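PDB 1VL4: PmbA-related protein from Thermotoga maritima, which probably acts as a metallopeptidase of the PmbA/TldD (U62) family and has also been described as a putative modulator of DNA gyrase. Local coordinates for residues Lys125-Val128 / Lys129-Met132; Glu352-Phe355 / Glu356-Leu359; Ala135-Ala138 / His139-Ala143. All blocks are in the same frame, centred on the assembly; numbering follows the deposited sequence.

Contact 1 of 3, residues Lys125-Val128 / Lys129-Met132; sequences KLSV and KEKM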
loop_
_atom_site.group_PDB
_atom_site.type_symbol
_atom_site.label_atom_id
_atom_site.label_comp_id
_atom_site.label_asym_id
_atom_site.label_seq_id
_atom_site.Cartn_x
_atom_site.Cartn_y
_atom_site.Cartn_z
ATOM N N LYS A 125 6.082 -28.397 -7.158
ATOM C CA LYS A 125 5.943 -29.463 -8.152
ATOM C C LYS A 125 4.807 -29.300 -9.165
ATOM O O LYS A 125 4.813 -29.966 -10.187
ATOM C CB LYS A 125 5.787 -30.792 -7.401
ATOM C CG LYS A 125 7.115 -31.132 -6.658
ATOM C CD LYS A 125 7.228 -32.611 -6.298
ATOM C CE LYS A 125 6.400 -32.974 -5.054
ATOM N NZ LYS A 125 7.273 -33.095 -3.848
ATOM N N LEU A 126 3.836 -28.443 -8.887
ATOM C CA LEU A 126 2.717 -28.262 -9.783
ATOM C C LEU A 126 3.151 -27.580 -11.046
ATOM O O LEU A 126 3.957 -26.678 -11.025
ATOM C CB LEU A 126 1.649 -27.368 -9.150
ATOM C CG LEU A 126 0.895 -27.908 -7.964
ATOM C CD1 LEU A 126 -0.133 -26.871 -7.564
ATOM C CD2 LEU A 126 0.230 -29.247 -8.271
ATOM N N SER A 127 2.577 -27.964 -12.147
ATOM C CA SER A 127 2.808 -27.221 -13.387
ATOM C C SER A 127 1.896 -25.998 -13.390
ATOM O O SER A 127 0.943 -25.947 -12.620
ATOM C CB SER A 127 2.404 -28.057 -14.567
ATOM O OG SER A 127 1.006 -28.153 -14.584
ATOM N N VAL A 128 2.155 -25.026 -14.253
ATOM C CA VAL A 128 1.277 -23.852 -14.337
ATOM C C VAL A 128 -0.113 -24.202 -14.870
ATOM O O VAL A 128 -1.082 -23.560 -14.519
ATOM C CB VAL A 128 1.915 -22.661 -15.133
ATOM C CG1 VAL A 128 2.384 -23.083 -16.531
ATOM C CG2 VAL A 128 0.935 -21.469 -15.215
ATOM N N LYS A 129 -0.218 -25.197 -15.739
ATOM C CA LYS A 129 -1.484 -25.678 -16.134
ATOM C C LYS A 129 -2.323 -26.180 -14.980
ATOM O O LYS A 129 -3.510 -25.904 -14.926
ATOM C CB LYS A 129 -1.325 -26.761 -17.217
ATOM C CG LYS A 129 -2.640 -27.354 -17.650
ATOM C CD LYS A 129 -2.532 -28.002 -18.978
ATOM C CE LYS A 129 -3.904 -28.480 -19.474
ATOM N NZ LYS A 129 -4.535 -29.391 -18.476
ATOM N N GLU A 130 -1.715 -26.911 -14.045
ATOM C CA GLU A 130 -2.446 -27.404 -12.892
ATOM C C GLU A 130 -2.909 -26.266 -11.982
ATOM O O GLU A 130 -3.986 -26.329 -11.414
ATOM C CB GLU A 130 -1.607 -28.390 -12.079
ATOM C CG GLU A 130 -1.281 -29.702 -12.847
ATOM C CD GLU A 130 -0.306 -30.625 -12.056
ATOM O OE1 GLU A 130 0.869 -30.255 -11.849
ATOM O OE2 GLU A 130 -0.722 -31.720 -11.638
ATOM N N LYS A 131 -2.087 -25.239 -11.838
ATOM C CA LYS A 131 -2.499 -24.069 -11.056
ATOM C C LYS A 131 -3.658 -23.377 -11.738
ATOM O O LYS A 131 -4.646 -23.076 -11.075
ATOM C CB LYS A 131 -1.320 -23.100 -10.860
ATOM C CG LYS A 131 -0.151 -23.747 -10.163
ATOM C CD LYS A 131 1.019 -22.815 -9.995
ATOM C CE LYS A 131 2.313 -23.531 -9.649
ATOM N NZ LYS A 131 3.327 -22.666 -8.879
ATOM N N MET A 132 -3.588 -23.206 -13.081
ATOM C CA MET A 132 -4.650 -22.577 -13.800
ATOM C C MET A 132 -5.907 -23.390 -13.643
ATOM O O MET A 132 -6.991 -22.823 -13.470
ATOM C CB MET A 132 -4.325 -22.447 -15.299
ATOM C CG MET A 132 -3.232 -21.469 -15.595
ATOM S SD MET A 132 -2.569 -21.735 -17.282
ATOM C CE MET A 132 -4.077 -21.641 -18.251
#

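Contact 2 of 3, residues Glu352-Phe355 / Glu356-Leu359; sequences EKSF and EELL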
loop_
_atom_site.group_PDB
_atom_site.type_symbol
_atom_site.label_atom_id
_atom_site.label_comp_id
_atom_site.label_asym_id
_atom_site.label_seq_id
_atom_site.Cartn_x
_atom_site.Cartn_y
_atom_site.Cartn_z
ATOM N N GLU A 352 -16.752 -25.729 22.919
ATOM C CA GLU A 352 -17.294 -27.039 22.529
ATOM C C GLU A 352 -18.526 -26.983 21.637
ATOM O O GLU A 352 -18.976 -28.018 21.146
ATOM C CB GLU A 352 -17.573 -27.872 23.789
ATOM C CG GLU A 352 -16.313 -28.076 24.633
ATOM C CD GLU A 352 -16.532 -28.886 25.908
ATOM O OE1 GLU A 352 -17.643 -28.839 26.494
ATOM O OE2 GLU A 352 -15.565 -29.570 26.326
ATOM N N LYS A 353 -19.088 -25.802 21.412
ATOM C CA LYS A 353 -20.340 -25.725 20.654
ATOM C C LYS A 353 -20.093 -25.566 19.147
ATOM O O LYS A 353 -19.244 -24.804 18.709
ATOM C CB LYS A 353 -21.188 -24.563 21.155
ATOM C CG LYS A 353 -21.658 -24.632 22.634
ATOM C CD LYS A 353 -22.552 -25.783 22.885
ATOM C CE LYS A 353 -23.438 -25.592 24.150
ATOM N NZ LYS A 353 -22.658 -25.204 25.351
ATOM N N SER A 354 -20.869 -26.265 18.330
ATOM C CA SER A 354 -20.820 -26.027 16.903
ATOM C C SER A 354 -21.527 -24.708 16.606
ATOM O O SER A 354 -22.199 -24.135 17.474
ATOM C CB SER A 354 -21.537 -27.146 16.170
ATOM O OG SER A 354 -22.900 -27.091 16.491
ATOM N N PHE A 355 -21.396 -24.239 15.364
ATOM C CA PHE A 355 -22.147 -23.072 14.928
ATOM C C PHE A 355 -23.662 -23.236 15.138
ATOM O O PHE A 355 -24.368 -22.339 15.645
ATOM C CB PHE A 355 -21.829 -22.769 13.464
ATOM C CG PHE A 355 -22.403 -21.480 12.991
ATOM C CD1 PHE A 355 -21.708 -20.300 13.134
ATOM C CD2 PHE A 355 -23.647 -21.443 12.424
ATOM C CE1 PHE A 355 -22.267 -19.117 12.713
ATOM C CE2 PHE A 355 -24.198 -20.261 11.997
ATOM C CZ PHE A 355 -23.504 -19.100 12.135
ATOM N N GLU A 356 -24.164 -24.363 14.697
ATOM C CA GLU A 356 -25.588 -24.668 14.838
ATOM C C GLU A 356 -26.041 -24.639 16.300
ATOM O O GLU A 356 -27.153 -24.194 16.589
ATOM C CB GLU A 356 -25.856 -26.038 14.201
ATOM C CG GLU A 356 -27.322 -26.519 14.205
ATOM C CD GLU A 356 -28.312 -25.494 13.658
ATOM O OE1 GLU A 356 -27.964 -24.768 12.689
ATOM O OE2 GLU A 356 -29.441 -25.422 14.208
ATOM N N GLU A 357 -25.190 -25.127 17.212
ATOM C CA GLU A 357 -25.463 -25.069 18.643
ATOM C C GLU A 357 -25.461 -23.636 19.176
ATOM O O GLU A 357 -26.333 -23.245 19.946
ATOM C CB GLU A 357 -24.464 -25.929 19.434
ATOM C CG GLU A 357 -24.708 -27.433 19.238
ATOM C CD GLU A 357 -23.639 -28.332 19.865
ATOM O OE1 GLU A 357 -22.416 -28.115 19.685
ATOM O OE2 GLU A 357 -24.050 -29.299 20.534
ATOM N N LEU A 358 -24.506 -22.842 18.720
ATOM C CA LEU A 358 -24.482 -21.410 19.020
ATOM C C LEU A 358 -25.730 -20.655 18.536
ATOM O O LEU A 358 -26.233 -19.769 19.231
ATOM C CB LEU A 358 -23.212 -20.759 18.431
ATOM C CG LEU A 358 -21.865 -21.159 19.020
ATOM C CD1 LEU A 358 -20.809 -20.260 18.418
ATOM C CD2 LEU A 358 -21.773 -21.144 20.558
ATOM N N LEU A 359 -26.200 -20.975 17.342
ATOM C CA LEU A 359 -27.475 -20.423 16.836
ATOM C C LEU A 359 -28.617 -20.711 17.799
ATOM O O LEU A 359 -29.402 -19.818 18.184
ATOM C CB LEU A 359 -27.842 -21.048 15.490
ATOM C CG LEU A 359 -27.180 -20.403 14.283
ATOM C CD1 LEU A 359 -27.407 -21.296 13.045
ATOM C CD2 LEU A 359 -27.722 -19.015 14.070
#

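Contact 3 of 3, residues Ala135-Ala138 / His139-Ala143; sequences AKKA and HESAA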
loop_
_atom_site.group_PDB
_atom_site.type_symbol
_atom_site.label_atom_id
_atom_site.label_comp_id
_atom_site.label_asym_id
_atom_site.label_seq_id
_atom_site.Cartn_x
_atom_site.Cartn_y
_atom_site.Cartn_z
ATOM N N ALA A 135 -7.837 -22.735 -10.399
ATOM C CA ALA A 135 -8.572 -21.477 -10.469
ATOM C C ALA A 135 -9.819 -21.595 -11.347
ATOM O O ALA A 135 -10.905 -21.183 -10.931
ATOM C CB ALA A 135 -7.640 -20.375 -10.952
ATOM N N LYS A 136 -9.686 -22.165 -12.545
ATOM C CA LYS A 136 -10.827 -22.427 -13.426
ATOM C C LYS A 136 -11.898 -23.339 -12.827
ATOM O O LYS A 136 -13.096 -23.151 -13.054
ATOM C CB LYS A 136 -10.368 -22.990 -14.787
ATOM C CG LYS A 136 -9.419 -22.104 -15.562
ATOM C CD LYS A 136 -8.973 -22.770 -16.854
ATOM C CE LYS A 136 -8.303 -21.782 -17.824
ATOM N NZ LYS A 136 -7.384 -22.475 -18.795
ATOM N N LYS A 137 -11.483 -24.323 -12.047
ATOM C CA LYS A 137 -12.405 -25.173 -11.382
ATOM C C LYS A 137 -13.150 -24.392 -10.289
ATOM O O LYS A 137 -14.349 -24.565 -10.131
ATOM C CB LYS A 137 -11.676 -26.370 -10.789
ATOM C CG LYS A 137 -12.586 -27.411 -10.170
ATOM C CD LYS A 137 -13.386 -28.180 -11.251
ATOM C CE LYS A 137 -14.629 -28.843 -10.661
ATOM N NZ LYS A 137 -15.531 -29.407 -11.718
ATOM N N ALA A 138 -12.450 -23.519 -9.558
ATOM C CA ALA A 138 -13.132 -22.692 -8.570
ATOM C C ALA A 138 -14.180 -21.764 -9.241
ATOM O O ALA A 138 -15.320 -21.609 -8.739
ATOM C CB ALA A 138 -12.147 -21.923 -7.769
ATOM N N HIS A 139 -13.824 -21.224 -10.407
ATOM C CA HIS A 139 -14.729 -20.363 -11.150
ATOM C C HIS A 139 -15.970 -21.133 -11.588
ATOM O O HIS A 139 -17.095 -20.622 -11.502
ATOM C CB HIS A 139 -14.074 -19.795 -12.416
ATOM C CG HIS A 139 -15.006 -18.936 -13.220
ATOM N ND1 HIS A 139 -15.833 -19.438 -14.207
ATOM C CD2 HIS A 139 -15.282 -17.616 -13.138
ATOM C CE1 HIS A 139 -16.573 -18.461 -14.699
ATOM N NE2 HIS A 139 -16.260 -17.345 -14.064
ATOM N N GLU A 140 -15.741 -22.326 -12.127
ATOM C CA GLU A 140 -16.790 -23.144 -12.698
ATOM C C GLU A 140 -17.816 -23.499 -11.636
ATOM O O GLU A 140 -19.033 -23.435 -11.891
ATOM C CB GLU A 140 -16.181 -24.409 -13.325
ATOM C CG GLU A 140 -17.136 -25.259 -14.131
ATOM C CD GLU A 140 -16.607 -26.668 -14.454
ATOM O OE1 GLU A 140 -15.448 -27.012 -14.090
ATOM O OE2 GLU A 140 -17.389 -27.436 -15.082
ATOM N N SER A 141 -17.343 -23.847 -10.439
ATOM C CA SER A 141 -18.228 -24.172 -9.330
ATOM C C SER A 141 -18.959 -22.953 -8.811
ATOM O O SER A 141 -20.109 -23.056 -8.431
ATOM C CB SER A 141 -17.454 -24.821 -8.182
ATOM O OG SER A 141 -16.755 -25.937 -8.679
ATOM N N ALA A 142 -18.291 -21.804 -8.773
ATOM C CA ALA A 142 -18.927 -20.580 -8.315
ATOM C C ALA A 142 -20.005 -20.179 -9.325
ATOM O O ALA A 142 -21.047 -19.661 -8.927
ATOM C CB ALA A 142 -17.902 -19.457 -8.154
ATOM N N ALA A 143 -19.767 -20.453 -10.609
ATOM C CA ALA A 143 -20.699 -20.016 -11.708
ATOM C C ALA A 143 -21.889 -20.946 -11.976
ATOM O O ALA A 143 -22.866 -20.546 -12.630
ATOM C CB ALA A 143 -19.929 -19.778 -13.000
#

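Contact 1 of 3, residues Lys125-Val128 / Lys129-Met132
A capping box formed by S127 and E130 opens helix 128-143, each residue using its side chain to bind the other's backbone. S127 OG accepts from E130 N at 3.0 Å, and E130 OE1 accepts from S127 N at 2.9 Å with a nearly straight N-H...O angle of 171°. The carboxylate uses the anti lone pair of OE1, on the side away from OE2. Serine suits the N-cap because its short hydroxyl, at chi1 71° between the backbone N and the carbonyl carbon, can turn back on the first turn; glutamate three residues on is long enough, extended beyond CG, to return to the N-H of S127. With an alanine at the N-cap the hydroxyl is gone, and E130 N would probably lose its side-chain acceptor, with the first turn likely to fray. The helical bonds start here too, K131 N to S127 O at 3.2 Å and M132 N to V128 O at 2.9 Å. Beside the box, K131 runs its aliphatic chain past L126, K131 CE lying 3.9 Å from L126 CB. The amino group of K131 forms a salt bridge with D158 of strand 148-167, where Y156 also meets L126. K131 packs on F43, and M132 on L45, of strand 32-48; Q96 and V97 of the second subunit touch K129 and M132 respectively.

Contact 2 of 3, residues Glu352-Phe355 / Glu356-Leu359
F355 and L359 make the tight, apolar part of this contact, one helical turn apart: ring atom CE2 of F355 lies 3.5 Å from L359 CD1, the methyl approaching the ring obliquely. CG of F355 is anti to the backbone N (chi1 -172°), which brings the ring beside L359. Both side chains also pack on L238 and V367, from the neighbouring strands 233-239 and 365-372, where bulky apolar residues are apt. L358 is buried as well; its CD2 touches K353 CB at 3.5 Å and it too meets L238. The start of helix 355-362 is closed by a capping box: S354 OG accepts from E357 N at 3.1 Å, and E357 OE1, through its anti lone pair, accepts from S354 N at 2.8 Å with an angle of 168°. N-H groups of a first turn generally lack i-4 carbonyl partners, which is why a serine hydroxyl is apt here. Outward the contact is looser. E356 and E357 are exposed, and the CD of K353 passes E357 CB at 3.9 Å, the two chains crossing at about a right angle, yet K353 NZ stays 6.4 Å from E357 OE1, and its link to E361 is only a long, weak ion pair.

Contact 3 of 3, residues Ala135-Ala138 / His139-Ala143
K137 and E140 are brought together by their first torsions, for each carries CG opposite its own backbone N (chi1 -174° and -172°); a bend at chi2 of 71° then turns the lysine chain across the glutamate at a slant. The setting is the C-terminal half of helix 128-143, and the pair is an i to i+3 salt bridge on its solvent side. It is a loose one: K137 NZ lies 3.4 Å from E140 OE1, and as a hydrogen bond it is weak. The aliphatic part of the lysine does some of the touching, K137 CD lying 3.7 Å from E140 OE1. Long, flexible charged side chains suit this surface, where the attraction needs no exact fit. Along the backbone the regular i to i+4 bonds run on, H139 N to A135 O at 3.0 Å, E140 N to K136 O at 2.9 Å and A142 N to A138 O at 3.0 Å. A135, A138 and A142 suit the inner side, since methyl groups let the helix lie close to the sheet: A135 and A138 meet V154 of strand 148-167, A142 and H139 meet V151, and A135 also reaches L45 and L47 of strand 32-48. At the flank, K137 packs on P210 and E211, and S141 on E211, at the start of helix 210-223. Serine there can fold back on its own helix, and the carbonyl oxygen of K137 takes two bonds from S141, from OG and from N, each 3.1 Å long and arriving from opposite faces of the carbonyl plane.

How the contacts relate
Contacts 1 and 3 belong to one helix, 128-143: the first caps its N-terminus and the second occupies its later turns, their centres 16 Å apart. Both lay apolar side chains on strands 32-48 and 148-167 of the long antiparallel sheet, though the second subunit touches contact 1 alone. Contact 2 lies in the C-terminal family region, its centre 38 Å from that of contact 1 and 30 Å from that of contact 3, with no atoms in touch. Residues 125-132 and 352-359 nevertheless both start their helices with a capping box, whereas residues 135-143 fall within a helix already under way.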